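Side-chain contacts in putative O-acetylhomoserine (Thiol)-lyase (Campylobacter jejuni, PDB 4OC9), which probably uses pyridoxal phosphate to transfer the aminocarboxypropyl group of O-acetylhomoserine to a sulfur nucleophile in methionine biosynthesis: residues F89-N94 and V177-N182; V102-K107 and G111-I116; A162-I167 and H195-I200; D227-N232 and L255-I260. All coordinates share one frame; numbering follows the deposited sequence.

Contact 1. Residues F89-N94 and V177-N182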
loop_
_atom_site.group_PDB
_atom_site.type_symbol
_atom_site.label_atom_id
_atom_site.label_comp_id
_atom_site.label_asym_id
_atom_site.label_seq_id
_atom_site.Cartn_x
_atom_site.Cartn_y
_atom_site.Cartn_z
ATOM N N PHE D 89 25.790 3.860 5.563
ATOM C CA PHE D 89 26.526 2.614 5.811
ATOM C C PHE D 89 27.066 2.017 4.497
ATOM O O PHE D 89 28.263 1.768 4.364
ATOM C CB PHE D 89 25.658 1.679 6.636
ATOM C CG PHE D 89 26.165 0.294 6.709
ATOM C CD1 PHE D 89 27.410 0.025 7.212
ATOM C CD2 PHE D 89 25.318 -0.771 6.392
ATOM C CE1 PHE D 89 27.863 -1.287 7.311
ATOM C CE2 PHE D 89 25.735 -2.071 6.503
ATOM C CZ PHE D 89 27.025 -2.339 6.966
ATOM N N TYR D 90 26.176 1.789 3.542
ATOM C CA TYR D 90 26.539 1.254 2.226
ATOM C C TYR D 90 27.571 2.098 1.490
ATOM O O TYR D 90 28.452 1.552 0.843
ATOM C CB TYR D 90 25.264 1.073 1.388
ATOM C CG TYR D 90 24.535 -0.230 1.634
ATOM C CD1 TYR D 90 24.508 -0.813 2.897
ATOM C CD2 TYR D 90 23.719 -0.777 0.654
ATOM C CE1 TYR D 90 23.837 -1.992 3.126
ATOM C CE2 TYR D 90 23.013 -1.944 0.882
ATOM C CZ TYR D 90 23.070 -2.540 2.122
ATOM O OH TYR D 90 22.366 -3.696 2.368
ATOM N N ALA D 91 27.482 3.416 1.605
ATOM C CA ALA D 91 28.437 4.300 0.924
ATOM C C ALA D 91 29.855 4.158 1.512
ATOM O O ALA D 91 30.838 4.064 0.773
ATOM C CB ALA D 91 27.990 5.730 0.975
ATOM N N LEU D 92 29.935 4.088 2.829
ATOM C CA LEU D 92 31.206 3.925 3.505
ATOM C C LEU D 92 31.854 2.540 3.264
ATOM O O LEU D 92 33.026 2.437 2.854
ATOM C CB LEU D 92 31.024 4.201 5.000
ATOM C CG LEU D 92 30.636 5.664 5.303
ATOM C CD1 LEU D 92 30.184 5.863 6.746
ATOM C CD2 LEU D 92 31.774 6.617 4.963
ATOM N N ILE D 93 31.095 1.471 3.500
ATOM C CA ILE D 93 31.638 0.112 3.302
ATOM C C ILE D 93 31.931 -0.186 1.851
ATOM O O ILE D 93 32.700 -1.093 1.583
ATOM C CB ILE D 93 30.760 -1.010 3.886
ATOM C CG1 ILE D 93 29.398 -1.042 3.170
ATOM C CG2 ILE D 93 30.635 -0.835 5.397
ATOM C CD1 ILE D 93 28.438 -2.088 3.694
ATOM N N ASN D 94 31.359 0.565 0.917
ATOM C CA ASN D 94 31.635 0.277 -0.476
ATOM C C ASN D 94 33.015 0.821 -0.809
ATOM O O ASN D 94 33.570 0.535 -1.871
ATOM C CB ASN D 94 30.631 0.957 -1.400
ATOM C CG ASN D 94 30.619 0.348 -2.788
ATOM O OD1 ASN D 94 30.839 -0.860 -2.946
ATOM N ND2 ASN D 94 30.247 1.129 -3.774
ATOM N N VAL D 177 37.576 9.552 -2.390
ATOM C CA VAL D 177 36.157 9.730 -2.706
ATOM C C VAL D 177 35.487 10.547 -1.630
ATOM O O VAL D 177 35.665 10.261 -0.428
ATOM C CB VAL D 177 35.421 8.387 -2.763
ATOM C CG1 VAL D 177 33.921 8.607 -2.878
ATOM C CG2 VAL D 177 35.943 7.521 -3.905
ATOM N N SER D 178 34.794 11.610 -2.045
ATOM C CA SER D 178 34.086 12.476 -1.108
ATOM C C SER D 178 32.605 12.113 -1.113
ATOM O O SER D 178 31.998 11.943 -2.182
ATOM C CB SER D 178 34.217 13.944 -1.493
ATOM O OG SER D 178 33.622 14.202 -2.763
ATOM N N ILE D 179 32.041 12.003 0.089
ATOM C CA ILE D 179 30.625 11.676 0.297
ATOM C C ILE D 179 29.880 12.820 0.976
ATOM O O ILE D 179 30.236 13.220 2.095
ATOM C CB ILE D 179 30.427 10.478 1.245
ATOM C CG1 ILE D 179 31.093 9.231 0.692
ATOM C CG2 ILE D 179 28.935 10.220 1.412
ATOM C CD1 ILE D 179 31.096 8.058 1.661
ATOM N N CYS D 180 28.858 13.360 0.310
ATOM C CA CYS D 180 28.065 14.439 0.861
ATOM C C CYS D 180 26.622 14.020 1.137
ATOM O O CYS D 180 25.932 13.610 0.238
ATOM C CB CYS D 180 28.034 15.635 -0.102
ATOM S SG CYS D 180 27.023 17.042 0.465
ATOM N N ASP D 181 26.179 14.201 2.373
ATOM C CA ASP D 181 24.827 13.917 2.795
ATOM C C ASP D 181 24.089 15.234 2.538
ATOM O O ASP D 181 24.244 16.219 3.270
ATOM C CB ASP D 181 24.818 13.493 4.252
ATOM C CG ASP D 181 23.433 13.172 4.777
ATOM O OD1 ASP D 181 22.443 13.835 4.366
ATOM O OD2 ASP D 181 23.342 12.277 5.642
ATOM N N ASN D 182 23.270 15.250 1.487
ATOM C CA ASN D 182 22.538 16.477 1.079
ATOM C C ASN D 182 21.063 16.428 1.472
ATOM O O ASN D 182 20.224 17.112 0.873
ATOM C CB ASN D 182 22.661 16.588 -0.451
ATOM C CG ASN D 182 22.369 17.966 -0.977
ATOM O OD1 ASN D 182 22.720 18.936 -0.350
ATOM N ND2 ASN D 182 21.799 18.060 -2.175
#
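While A91 and L92 meet I179 on one side of helix 84-93, its aromatic residues F89 and Y90 occupy the other. I93 CD1 lies over one face of the F89 ring, 3.6 Å above the plane and displaced toward the rim, and the Y90 ring receives F89 CD2 at its edge, in plane. F89 also packs on L270 of the second subunit, while the hydroxyl of Y90 bonds to the backbone N of A272 in its own chain. Between helix and strand the contact narrows to one methyl group. I179 points toward the helix, and its CG1 stands beside the backbone N (chi1 -60°) with the chain extended beyond it (chi2 172°); CD1 is thereby carried out to the end of the arm. There it touches CB of A91 at 3.9 Å and CD2 of L92 at 3.7 Å. The two neighbours differ in how they present themselves: A91 faces the strand directly with its single methyl, whereas L92 starts off to the side and brings a branch tip round. With only a methyl on A91, the CA atoms of A91 and I179 stand 7.7 Å apart. This is a purely apolar seam, fully buried, and I179 also rests on A148 and F150 of strand 146-152. Two residues further along the strand, D181 OD2 comes close to N1 of the pyridoxal-lysine at position 206. A helix laid by aliphatic contacts on a central strand that ends at the cofactor is characteristic of the large domain of fold-type I pyridoxal phosphate enzymes.

Contact 2. Residues V102-K107 and G111-I116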
loop_
_atom_site.group_PDB
_atom_site.type_symbol
_atom_site.label_atom_id
_atom_site.label_comp_id
_atom_site.label_asym_id
_atom_site.label_seq_id
_atom_site.Cartn_x
_atom_site.Cartn_y
_atom_site.Cartn_z
ATOM N N VAL D 102 38.183 6.261 7.737
ATOM C CA VAL D 102 37.372 7.226 7.018
ATOM C C VAL D 102 37.401 8.495 7.815
ATOM O O VAL D 102 37.402 8.462 9.048
ATOM C CB VAL D 102 35.887 6.785 6.816
ATOM C CG1 VAL D 102 35.811 5.505 5.988
ATOM C CG2 VAL D 102 35.182 6.567 8.155
ATOM N N ALA D 103 37.385 9.616 7.099
ATOM C CA ALA D 103 37.382 10.938 7.716
ATOM C C ALA D 103 35.940 11.452 7.734
ATOM O O ALA D 103 35.252 11.417 6.700
ATOM C CB ALA D 103 38.257 11.895 6.932
ATOM N N TYR D 104 35.504 11.964 8.883
ATOM C CA TYR D 104 34.150 12.454 8.984
ATOM C C TYR D 104 34.017 13.779 9.739
ATOM O O TYR D 104 34.728 14.053 10.688
ATOM C CB TYR D 104 33.282 11.396 9.678
ATOM C CG TYR D 104 33.552 11.223 11.170
ATOM C CD1 TYR D 104 34.654 10.512 11.637
ATOM C CD2 TYR D 104 32.662 11.718 12.109
ATOM C CE1 TYR D 104 34.884 10.354 13.000
ATOM C CE2 TYR D 104 32.869 11.538 13.462
ATOM C CZ TYR D 104 33.987 10.865 13.899
ATOM O OH TYR D 104 34.181 10.706 15.238
ATOM N N SER D 105 33.078 14.580 9.298
ATOM C CA SER D 105 32.795 15.867 9.900
ATOM C C SER D 105 32.289 15.740 11.338
ATOM O O SER D 105 31.525 14.827 11.683
ATOM C CB SER D 105 31.752 16.633 9.040
ATOM O OG SER D 105 31.340 17.823 9.669
ATOM N N ASN D 106 32.720 16.675 12.166
ATOM C CA ASN D 106 32.348 16.711 13.570
ATOM C C ASN D 106 30.951 17.302 13.733
ATOM O O ASN D 106 30.418 17.383 14.835
ATOM C CB ASN D 106 33.355 17.523 14.385
ATOM C CG ASN D 106 33.388 19.006 14.001
ATOM O OD1 ASN D 106 32.997 19.422 12.904
ATOM N ND2 ASN D 106 33.905 19.805 14.902
ATOM N N LYS D 107 30.378 17.772 12.629
ATOM C CA LYS D 107 29.027 18.346 12.664
ATOM C C LYS D 107 28.070 17.593 11.702
ATOM O O LYS D 107 27.877 18.001 10.556
ATOM C CB LYS D 107 29.036 19.847 12.376
ATOM C CG LYS D 107 29.847 20.631 13.386
ATOM C CD LYS D 107 29.731 22.127 13.209
ATOM C CE LYS D 107 30.643 22.802 14.189
ATOM N NZ LYS D 107 30.461 24.269 14.178
ATOM N N GLY D 111 22.929 9.955 14.589
ATOM C CA GLY D 111 22.925 8.560 14.212
ATOM C C GLY D 111 24.126 8.249 13.332
ATOM O O GLY D 111 24.814 7.246 13.536
ATOM N N THR D 112 24.402 9.102 12.355
ATOM C CA THR D 112 25.526 8.863 11.460
ATOM C C THR D 112 26.838 8.935 12.250
ATOM O O THR D 112 27.837 8.270 11.916
ATOM C CB THR D 112 25.582 9.911 10.345
ATOM O OG1 THR D 112 24.304 10.004 9.709
ATOM C CG2 THR D 112 26.632 9.556 9.316
ATOM N N GLN D 113 26.851 9.758 13.280
ATOM C CA GLN D 113 28.050 9.918 14.096
ATOM C C GLN D 113 28.330 8.640 14.859
ATOM O O GLN D 113 29.476 8.195 14.927
ATOM C CB GLN D 113 27.897 11.154 14.998
ATOM C CG GLN D 113 29.096 11.499 15.844
ATOM C CD GLN D 113 28.945 12.877 16.446
ATOM O OE1 GLN D 113 27.996 13.608 16.142
ATOM N NE2 GLN D 113 29.899 13.260 17.287
ATOM N N THR D 114 27.283 8.064 15.424
ATOM C CA THR D 114 27.386 6.797 16.167
ATOM C C THR D 114 27.823 5.677 15.214
ATOM O O THR D 114 28.709 4.892 15.526
ATOM C CB THR D 114 26.066 6.436 16.828
ATOM O OG1 THR D 114 25.750 7.449 17.798
ATOM C CG2 THR D 114 26.169 5.137 17.522
ATOM N N LEU D 115 27.195 5.618 14.051
ATOM C CA LEU D 115 27.547 4.626 13.020
ATOM C C LEU D 115 29.008 4.644 12.682
ATOM O O LEU D 115 29.707 3.633 12.695
ATOM C CB LEU D 115 26.797 4.933 11.706
ATOM C CG LEU D 115 27.302 4.209 10.457
ATOM C CD1 LEU D 115 27.161 2.711 10.570
ATOM C CD2 LEU D 115 26.604 4.667 9.210
ATOM N N ILE D 116 29.483 5.827 12.372
ATOM C CA ILE D 116 30.877 6.001 11.995
ATOM C C ILE D 116 31.891 5.879 13.141
ATOM O O ILE D 116 32.846 5.121 13.010
ATOM C CB ILE D 116 31.091 7.353 11.256
ATOM C CG1 ILE D 116 30.208 7.412 9.993
ATOM C CG2 ILE D 116 32.547 7.537 10.862
ATOM C CD1 ILE D 116 30.328 8.682 9.177
HETATM O O HOH W 1 32.544 12.062 16.944
#
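Y104 and I116 form the centre of this contact, which closes one half of the beta-alpha-beta unit made of strand 101-105, helix 110-119 and strand 126-130. The short strand and helix segments run in nearly opposite directions, 157° apart, with their axes 10.1 Å from each other at the closest. I116 sets its CG2 over one face of the Y104 ring in a CH-pi contact, 4.1 Å from the centroid and 26° off the normal. That methyl sits toward the rim rather than the middle, and its closest ring atom is Y104 CD1 at 3.7 Å. The same CG2 reaches V102 CG2 at 3.9 Å, so one branch of the isoleucine bridges two residues that face the same side of the strand. I116 CD1 instead meets CB of Y104, the two side chains passing each other head to tail. I116 also packs on A127 of strand 126-130 and on L92 of helix 84-93. Q113, one turn earlier in the helix, takes the polar end: its extended arm brings CG obliquely near the ring, and a water lying at the ring edge, in plane, joins Y104 OH at 2.7 Å to Q113 NE2, which donates to it at 2.9 Å.

Contact 3. Residues A162-I167 and H195-I200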
loop_
_atom_site.group_PDB
_atom_site.type_symbol
_atom_site.label_atom_id
_atom_site.label_comp_id
_atom_site.label_asym_id
_atom_site.label_seq_id
_atom_site.Cartn_x
_atom_site.Cartn_y
_atom_site.Cartn_z
ATOM N N ALA D 162 29.024 23.473 4.937
ATOM C CA ALA D 162 30.372 23.062 4.557
ATOM C C ALA D 162 30.860 23.818 3.328
ATOM O O ALA D 162 30.094 24.029 2.376
ATOM C CB ALA D 162 30.382 21.564 4.270
ATOM N N ASP D 163 32.129 24.207 3.332
ATOM C CA ASP D 163 32.712 24.905 2.204
ATOM C C ASP D 163 33.150 23.755 1.293
ATOM O O ASP D 163 34.297 23.301 1.294
ATOM C CB ASP D 163 33.867 25.809 2.626
ATOM C CG ASP D 163 34.336 26.714 1.504
ATOM O OD1 ASP D 163 34.039 26.438 0.314
ATOM O OD2 ASP D 163 35.024 27.722 1.811
ATOM N N ILE D 164 32.206 23.324 0.479
ATOM C CA ILE D 164 32.399 22.197 -0.427
ATOM C C ILE D 164 33.625 22.278 -1.330
ATOM O O ILE D 164 34.387 21.314 -1.377
ATOM C CB ILE D 164 31.141 21.911 -1.246
ATOM C CG1 ILE D 164 29.943 21.700 -0.316
ATOM C CG2 ILE D 164 31.363 20.673 -2.097
ATOM C CD1 ILE D 164 28.614 21.522 -1.032
ATOM N N GLU D 165 33.812 23.393 -2.034
ATOM C CA GLU D 165 34.984 23.553 -2.925
ATOM C C GLU D 165 36.336 23.230 -2.257
ATOM O O GLU D 165 37.201 22.634 -2.889
ATOM C CB GLU D 165 35.089 24.956 -3.497
ATOM C CG GLU D 165 33.969 25.344 -4.432
ATOM C CD GLU D 165 34.156 26.743 -4.974
ATOM O OE1 GLU D 165 35.220 27.361 -4.679
ATOM O OE2 GLU D 165 33.249 27.221 -5.686
ATOM N N LYS D 166 36.490 23.638 -0.999
ATOM C CA LYS D 166 37.719 23.390 -0.254
ATOM C C LYS D 166 37.854 21.961 0.149
ATOM O O LYS D 166 38.967 21.455 0.227
ATOM C CB LYS D 166 37.816 24.306 0.948
ATOM C CG LYS D 166 37.932 25.746 0.527
ATOM C CD LYS D 166 38.118 26.675 1.704
ATOM C CE LYS D 166 38.241 28.107 1.191
ATOM N NZ LYS D 166 38.418 29.087 2.293
ATOM N N ILE D 167 36.739 21.293 0.434
ATOM C CA ILE D 167 36.795 19.889 0.792
ATOM C C ILE D 167 37.192 19.119 -0.467
ATOM O O ILE D 167 38.013 18.201 -0.436
ATOM C CB ILE D 167 35.468 19.379 1.333
ATOM C CG1 ILE D 167 35.202 20.015 2.688
ATOM C CG2 ILE D 167 35.516 17.871 1.544
ATOM C CD1 ILE D 167 33.867 19.649 3.321
ATOM N N HIS D 195 29.984 21.014 -7.308
ATOM C CA HIS D 195 31.206 21.402 -6.675
ATOM C C HIS D 195 32.242 20.351 -6.433
ATOM O O HIS D 195 33.060 20.464 -5.518
ATOM C CB HIS D 195 30.867 22.142 -5.406
ATOM C CG HIS D 195 29.889 23.239 -5.654
ATOM N ND1 HIS D 195 30.242 24.411 -6.266
ATOM C CD2 HIS D 195 28.569 23.323 -5.401
ATOM C CE1 HIS D 195 29.176 25.178 -6.372
ATOM N NE2 HIS D 195 28.154 24.548 -5.838
ATOM N N GLY D 196 32.221 19.323 -7.275
ATOM C CA GLY D 196 33.201 18.243 -7.180
ATOM C C GLY D 196 32.924 17.037 -6.295
ATOM O O GLY D 196 33.780 16.158 -6.172
ATOM N N VAL D 197 31.750 16.979 -5.674
ATOM C CA VAL D 197 31.442 15.824 -4.831
ATOM C C VAL D 197 31.337 14.578 -5.721
ATOM O O VAL D 197 30.875 14.647 -6.846
ATOM C CB VAL D 197 30.178 16.040 -3.982
ATOM C CG1 VAL D 197 29.685 14.743 -3.356
ATOM C CG2 VAL D 197 30.441 17.092 -2.925
ATOM N N ASP D 198 31.810 13.464 -5.187
ATOM C CA ASP D 198 31.797 12.194 -5.873
ATOM C C ASP D 198 30.527 11.399 -5.641
ATOM O O ASP D 198 29.909 10.877 -6.587
ATOM C CB ASP D 198 33.006 11.380 -5.372
ATOM C CG ASP D 198 34.353 12.056 -5.705
ATOM O OD1 ASP D 198 34.549 12.456 -6.887
ATOM O OD2 ASP D 198 35.243 12.103 -4.810
ATOM N N VAL D 199 30.148 11.293 -4.375
ATOM C CA VAL D 199 28.976 10.554 -3.964
ATOM C C VAL D 199 28.069 11.339 -3.028
ATOM O O VAL D 199 28.507 11.934 -2.075
ATOM C CB VAL D 199 29.378 9.245 -3.234
ATOM C CG1 VAL D 199 28.164 8.503 -2.683
ATOM C CG2 VAL D 199 30.147 8.341 -4.175
ATOM N N ILE D 200 26.779 11.317 -3.332
ATOM C CA ILE D 200 25.772 11.989 -2.522
ATOM C C ILE D 200 24.839 10.988 -1.846
ATOM O O ILE D 200 24.386 10.024 -2.480
ATOM C CB ILE D 200 24.895 12.918 -3.362
ATOM C CG1 ILE D 200 25.671 14.169 -3.743
ATOM C CG2 ILE D 200 23.682 13.349 -2.564
ATOM C CD1 ILE D 200 24.927 15.089 -4.673
#
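E165 and H195 bring the two backbones closest together, with 5.7 Å between their CA atoms where the first turn of helix 164-174 meets the loop leading into strand 199-203. I164, just before E165, does most of the apolar work. It points at the loop, and having CG2 anti to the backbone N places that methyl between two partners: CB of H195 at 3.7 Å and CG2 of V197 at 3.8 Å. The I164 and H195 side chains cross at about a right angle, so the histidine offers its CB here and carries its ring past the isoleucine. The ring instead comes near E165, whose OE2 stands 4.2 Å from H195 ND1, with carboxylate and imidazole planes 38° apart. At that distance the pair is a proximity rather than a bond, though the carboxylate could favour a protonated ring. Y333 stacks edge-to-face with H195, and its hydroxyl also bonds to the backbone N of E165, tying helix start and histidine to one outside residue. G196, at positive phi, turns the chain between H195 and V197. The contact thus seats the start of the helix that connects the parallel neighbours 146-152 and 177-181, a beta-alpha-beta crossover, against the loop that feeds the next strand of the same central sheet.

Contact 4. Residues D227-N232 and L255-I260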
loop_
_atom_site.group_PDB
_atom_site.type_symbol
_atom_site.label_atom_id
_atom_site.label_comp_id
_atom_site.label_asym_id
_atom_site.label_seq_id
_atom_site.Cartn_x
_atom_site.Cartn_y
_atom_site.Cartn_z
ATOM N N ASP D 227 36.531 7.149 -13.357
ATOM C CA ASP D 227 37.853 7.800 -13.528
ATOM C C ASP D 227 38.631 7.810 -12.215
ATOM O O ASP D 227 39.827 7.585 -12.187
ATOM C CB ASP D 227 37.697 9.244 -14.034
ATOM C CG ASP D 227 37.030 9.330 -15.389
ATOM O OD1 ASP D 227 36.759 8.277 -15.993
ATOM O OD2 ASP D 227 36.755 10.450 -15.870
ATOM N N LEU D 228 37.941 8.079 -11.117
ATOM C CA LEU D 228 38.568 8.128 -9.783
ATOM C C LEU D 228 38.772 6.771 -9.117
ATOM O O LEU D 228 39.690 6.599 -8.308
ATOM C CB LEU D 228 37.705 9.004 -8.856
ATOM C CG LEU D 228 38.138 9.181 -7.393
ATOM C CD1 LEU D 228 39.549 9.760 -7.283
ATOM C CD2 LEU D 228 37.163 10.082 -6.657
ATOM N N LEU D 229 37.903 5.807 -9.414
ATOM C CA LEU D 229 38.003 4.466 -8.811
ATOM C C LEU D 229 38.890 3.511 -9.581
ATOM O O LEU D 229 39.637 2.731 -8.981
ATOM C CB LEU D 229 36.614 3.848 -8.612
ATOM C CG LEU D 229 35.706 4.544 -7.592
ATOM C CD1 LEU D 229 34.318 3.928 -7.583
ATOM C CD2 LEU D 229 36.320 4.491 -6.193
ATOM N N LYS D 230 38.779 3.536 -10.902
ATOM C CA LYS D 230 39.594 2.661 -11.730
ATOM C C LYS D 230 41.066 3.065 -11.690
ATOM O O LYS D 230 41.393 4.241 -11.751
ATOM C CB LYS D 230 39.087 2.636 -13.182
ATOM C CG LYS D 230 37.781 1.889 -13.390
ATOM C CD LYS D 230 37.390 1.945 -14.848
ATOM C CE LYS D 230 36.148 1.133 -15.123
ATOM N NZ LYS D 230 35.642 1.242 -16.516
ATOM N N ASN D 231 41.938 2.068 -11.601
ATOM C CA ASN D 231 43.389 2.281 -11.565
ATOM C C ASN D 231 43.815 3.231 -10.465
ATOM O O ASN D 231 44.665 4.074 -10.667
ATOM C CB ASN D 231 43.881 2.804 -12.913
ATOM C CG ASN D 231 43.558 1.861 -14.050
ATOM O OD1 ASN D 231 43.490 0.641 -13.872
ATOM N ND2 ASN D 231 43.403 2.418 -15.242
ATOM N N ASN D 232 43.223 3.065 -9.295
ATOM C CA ASN D 232 43.549 3.892 -8.158
ATOM C C ASN D 232 43.899 2.915 -7.049
ATOM O O ASN D 232 43.054 2.149 -6.579
ATOM C CB ASN D 232 42.376 4.817 -7.822
ATOM C CG ASN D 232 42.627 5.691 -6.603
ATOM O OD1 ASN D 232 43.453 5.387 -5.756
ATOM N ND2 ASN D 232 41.848 6.744 -6.479
ATOM N N LEU D 255 30.393 0.584 -16.846
ATOM C CA LEU D 255 29.188 0.854 -16.057
ATOM C C LEU D 255 29.584 1.579 -14.797
ATOM O O LEU D 255 30.729 1.513 -14.404
ATOM C CB LEU D 255 28.556 -0.464 -15.600
ATOM C CG LEU D 255 28.019 -1.462 -16.603
ATOM C CD1 LEU D 255 27.597 -2.723 -15.867
ATOM C CD2 LEU D 255 26.862 -0.866 -17.392
ATOM N N PRO D 256 28.634 2.258 -14.149
ATOM C CA PRO D 256 28.989 2.951 -12.909
ATOM C C PRO D 256 29.325 1.859 -11.910
ATOM O O PRO D 256 28.434 1.302 -11.265
ATOM C CB PRO D 256 27.707 3.709 -12.542
ATOM C CG PRO D 256 26.617 2.985 -13.256
ATOM C CD PRO D 256 27.226 2.463 -14.521
ATOM N N ILE D 257 30.612 1.573 -11.769
ATOM C CA ILE D 257 31.055 0.496 -10.881
ATOM C C ILE D 257 30.769 0.676 -9.397
ATOM O O ILE D 257 30.628 -0.301 -8.680
ATOM C CB ILE D 257 32.534 0.115 -11.122
ATOM C CG1 ILE D 257 33.490 1.199 -10.638
ATOM C CG2 ILE D 257 32.746 -0.207 -12.601
ATOM C CD1 ILE D 257 34.948 0.817 -10.821
ATOM N N PHE D 258 30.671 1.925 -8.942
ATOM C CA PHE D 258 30.383 2.181 -7.524
ATOM C C PHE D 258 28.971 1.647 -7.234
ATOM O O PHE D 258 28.763 0.880 -6.285
ATOM C CB PHE D 258 30.480 3.666 -7.193
ATOM C CG PHE D 258 30.108 3.998 -5.774
ATOM C CD1 PHE D 258 28.756 4.213 -5.419
ATOM C CD2 PHE D 258 31.071 4.167 -4.810
ATOM C CE1 PHE D 258 28.405 4.562 -4.122
ATOM C CE2 PHE D 258 30.724 4.507 -3.500
ATOM C CZ PHE D 258 29.388 4.704 -3.161
ATOM N N SER D 259 28.025 2.036 -8.086
ATOM C CA SER D 259 26.634 1.609 -7.942
ATOM C C SER D 259 26.508 0.088 -8.165
ATOM O O SER D 259 25.746 -0.589 -7.468
ATOM C CB SER D 259 25.721 2.387 -8.892
ATOM O OG SER D 259 25.725 3.769 -8.561
ATOM N N ILE D 260 27.250 -0.431 -9.137
ATOM C CA ILE D 260 27.210 -1.863 -9.416
ATOM C C ILE D 260 27.616 -2.650 -8.198
ATOM O O ILE D 260 26.968 -3.635 -7.858
ATOM C CB ILE D 260 28.118 -2.260 -10.598
ATOM C CG1 ILE D 260 27.562 -1.723 -11.923
ATOM C CG2 ILE D 260 28.245 -3.764 -10.714
ATOM C CD1 ILE D 260 26.153 -2.183 -12.304
#
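L229 and I257 form the close-packed half of this contact, with F258 beside them, where the end of helix 225-229 meets the first turn of helix 257-270. L229 and I257 lie alongside, pointing opposite ways: L229 CB is 4.1 Å from I257 CD1, while L229 CD1 reaches F258 CB at 3.9 Å, also standing at the edge of the F258 ring near its plane. I257 holds CG1 between its own backbone N and carbonyl carbon (chi1 71°), the crowded position, and this aims CD1 across at the other segment. The looser side belongs to K230, partly exposed, which lends only its aliphatic root: CG touches I257 CD1 at 4.0 Å, and the extended chain continues to the carbonyl O of L253, which NZ bonds. K230 itself lies in a type II turn running from L229 to N232, with N231 exposed at the bend. N232 ND2 donates back to L228 O at 2.8 Å (N-H...O angle 154°) and also bonds to K175 O, tying the turn to the helix end before it. The direct contact between the segments is therefore apolar, and the polar ties run around it: K230 NZ to L253 O, and N226 of helix 225-229 accepting from I257 N and donating to L255 O.

Contact 1 is the hub: its centre lies 11 Å from that of contact 2, 12 Å from contact 3 and 14 Å from contact 4, and it touches all three. L92 CD1 meets I116 CG1 of contact 2 at 3.6 Å. Toward contact 3 the link is through the sheet, where C180 N and V199 O, 2.8 Å apart, probably bond between neighbouring strands. Contact 4 joins through N94, whose ND2 lies 2.9 Å from F258 O. Contacts 2 and 4 are the most distant pair, their centres about 24 Å apart. The cofactor adjoins contact 1, through D181; contacts 1 and 2 also reach the second subunit.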